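Long-range contact in beta-glycosidase (Bacteroides caccae, PDB 6T2R), which probably hydrolyses internal beta-glycosidic links as a family 16 glycoside hydrolase, acting as an endo-beta-galactosidase on the O-glycans of gut mucin: residues A[109-115]-A[187-193]. Sequence-based numbering, arbitrary orientation.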
# COMPACT_ATOMS: atom_id res chain seq x y z
N ARG A 109 -1.91 3.15 -13.13
CA ARG A 109 -2.32 1.88 -12.50
C ARG A 109 -1.13 1.41 -11.68
O ARG A 109 -0.05 1.29 -12.24
CB ARG A 109 -2.72 0.87 -13.58
CG ARG A 109 -2.66 -0.60 -13.16
CD ARG A 109 -3.39 -1.53 -14.12
NE ARG A 109 -4.81 -1.26 -14.21
CZ ARG A 109 -5.65 -1.90 -15.01
NH1 ARG A 109 -5.21 -2.87 -15.79
NH2 ARG A 109 -6.94 -1.59 -15.03
N ILE A 110 -1.30 1.25 -10.38
CA ILE A 110 -0.25 0.66 -9.51
C ILE A 110 -0.73 -0.73 -9.13
O ILE A 110 -1.88 -0.83 -8.62
CB ILE A 110 -0.01 1.56 -8.29
CG1 ILE A 110 0.33 2.98 -8.74
CG2 ILE A 110 1.10 0.98 -7.46
CD1 ILE A 110 0.58 3.95 -7.61
N GLU A 111 0.10 -1.74 -9.37
CA GLU A 111 -0.27 -3.13 -9.02
C GLU A 111 0.90 -3.76 -8.27
O GLU A 111 2.09 -3.47 -8.61
CB GLU A 111 -0.57 -4.04 -10.21
CG GLU A 111 -1.76 -3.62 -11.03
CD GLU A 111 -1.95 -4.49 -12.28
OE1 GLU A 111 -0.97 -5.03 -12.75
OE2 GLU A 111 -3.09 -4.61 -12.76
N VAL A 112 0.54 -4.54 -7.25
CA VAL A 112 1.54 -5.28 -6.43
C VAL A 112 1.05 -6.71 -6.33
O VAL A 112 -0.15 -6.93 -5.93
CB VAL A 112 1.72 -4.62 -5.05
CG1 VAL A 112 2.73 -5.37 -4.19
CG2 VAL A 112 2.13 -3.16 -5.20
N ARG A 113 1.94 -7.66 -6.60
CA ARG A 113 1.61 -9.10 -6.50
C ARG A 113 2.28 -9.64 -5.24
O ARG A 113 3.54 -9.53 -5.09
CB ARG A 113 1.98 -9.82 -7.80
CG ARG A 113 1.74 -11.32 -7.72
CD ARG A 113 2.03 -12.03 -9.02
NE ARG A 113 1.37 -13.33 -9.08
CZ ARG A 113 1.99 -14.51 -8.96
NH1 ARG A 113 3.28 -14.58 -8.72
NH2 ARG A 113 1.28 -15.62 -9.01
N ALA A 114 1.48 -10.22 -4.34
CA ALA A 114 1.92 -10.55 -2.97
C ALA A 114 1.17 -11.78 -2.51
O ALA A 114 -0.04 -11.94 -2.86
CB ALA A 114 1.64 -9.40 -2.03
N ARG A 115 1.86 -12.57 -1.68
CA ARG A 115 1.28 -13.73 -0.98
C ARG A 115 1.31 -13.41 0.52
O ARG A 115 2.37 -13.00 0.99
CB ARG A 115 2.04 -15.00 -1.37
CG ARG A 115 1.56 -16.24 -0.64
CD ARG A 115 1.89 -17.56 -1.33
NE ARG A 115 3.32 -17.69 -1.41
CZ ARG A 115 4.00 -18.42 -2.29
NH1 ARG A 115 3.39 -19.12 -3.22
NH2 ARG A 115 5.32 -18.41 -2.26
N PHE A 187 -0.67 -16.10 -4.25
CA PHE A 187 -0.38 -14.74 -4.72
C PHE A 187 -1.69 -14.14 -5.24
O PHE A 187 -2.50 -14.83 -5.87
CB PHE A 187 0.69 -14.70 -5.82
CG PHE A 187 2.10 -14.89 -5.31
CD1 PHE A 187 2.82 -13.81 -4.80
CD2 PHE A 187 2.72 -16.13 -5.38
CE1 PHE A 187 4.10 -13.98 -4.32
CE2 PHE A 187 4.01 -16.28 -4.92
CZ PHE A 187 4.69 -15.22 -4.36
N ASN A 188 -1.88 -12.85 -4.98
CA ASN A 188 -3.01 -12.08 -5.54
C ASN A 188 -2.41 -10.78 -6.03
O ASN A 188 -1.36 -10.36 -5.50
CB ASN A 188 -4.08 -11.89 -4.48
CG ASN A 188 -4.65 -13.19 -3.96
OD1 ASN A 188 -5.61 -13.69 -4.51
ND2 ASN A 188 -4.13 -13.70 -2.84
N VAL A 189 -3.06 -10.15 -7.00
CA VAL A 189 -2.60 -8.84 -7.55
C VAL A 189 -3.54 -7.73 -7.05
O VAL A 189 -4.70 -7.69 -7.49
CB VAL A 189 -2.56 -8.88 -9.08
CG1 VAL A 189 -2.04 -7.55 -9.65
CG2 VAL A 189 -1.70 -10.05 -9.57
N TYR A 190 -3.02 -6.84 -6.19
CA TYR A 190 -3.74 -5.67 -5.64
C TYR A 190 -3.44 -4.46 -6.51
O TYR A 190 -2.24 -4.18 -6.76
CB TYR A 190 -3.38 -5.51 -4.16
CG TYR A 190 -3.61 -6.78 -3.37
CD1 TYR A 190 -4.88 -7.13 -2.95
CD2 TYR A 190 -2.58 -7.68 -3.14
CE1 TYR A 190 -5.11 -8.31 -2.27
CE2 TYR A 190 -2.78 -8.87 -2.45
CZ TYR A 190 -4.06 -9.17 -2.00
OH TYR A 190 -4.28 -10.33 -1.31
N GLY A 191 -4.49 -3.78 -6.98
CA GLY A 191 -4.37 -2.66 -7.92
C GLY A 191 -5.34 -1.51 -7.65
O GLY A 191 -6.43 -1.72 -7.05
N VAL A 192 -4.91 -0.30 -8.00
CA VAL A 192 -5.76 0.91 -8.05
C VAL A 192 -5.42 1.62 -9.36
O VAL A 192 -4.21 1.59 -9.74
CB VAL A 192 -5.55 1.81 -6.82
CG1 VAL A 192 -4.15 2.48 -6.79
CG2 VAL A 192 -6.68 2.85 -6.71
N ASP A 193 -6.43 2.17 -10.02
CA ASP A 193 -6.29 3.04 -11.21
C ASP A 193 -6.67 4.47 -10.81
O ASP A 193 -7.79 4.64 -10.17
CB ASP A 193 -7.18 2.56 -12.36
CG ASP A 193 -6.88 1.15 -12.86
OD1 ASP A 193 -5.78 0.60 -12.51
OD2 ASP A 193 -7.75 0.60 -13.59
O HOH W 1 -2.28 -12.00 -1.39
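The ring of F187 lies between the side chains of R113 and R115. R115 covers one face and R113 the opposite one. R115 CB sits over the centre of its face, 3.7 Å from the F187 ring centroid, a CH-pi contact. The R115 chain bends at chi3 (62°), which turns a face of the guanidinium to F187 CE2, its plane 42° from that of the ring. On the other side R113 lays its guanidinium along the ring, the two planes 19° apart. It is shifted toward the root of the phenyl group, and R113 NH2 comes 3.4 Å from F187 CB. Both arginines are salt-bridged beyond the pair of strands, R113 to D256 and R115 to E254.

At the far end of the same face R109 holds D193 through two nitrogens, one to each carboxylate oxygen. R109 NE reaches D193 OD1 at 2.7 Å, and R109 NH2 reaches D193 OD2 at 2.7 Å. Both bonds are nearly straight, and the two planes are almost coplanar. V189 CG1 packs against E111 CB at 3.8 Å in the middle.

I110, V112 and A114 form antiparallel hydrogen-bonded pairs with V192, Y190 and N188. On their face, one water joins A114 O (2.7 Å), N188 ND2 and Y190 OH. N188 ND2 also bonds N183 O.

These strands belong to the beta-sandwich of the family 16 fold. Strand 251-263 flanks 108-116, and strand 198-203 flanks 187-195. The chemistry implies a face held by charge pairing at one end and by two arginines packed about an aromatic ring at the other. The two-bond grip probably keeps D193 ionised and fixes the R109 guanidinium in rotation.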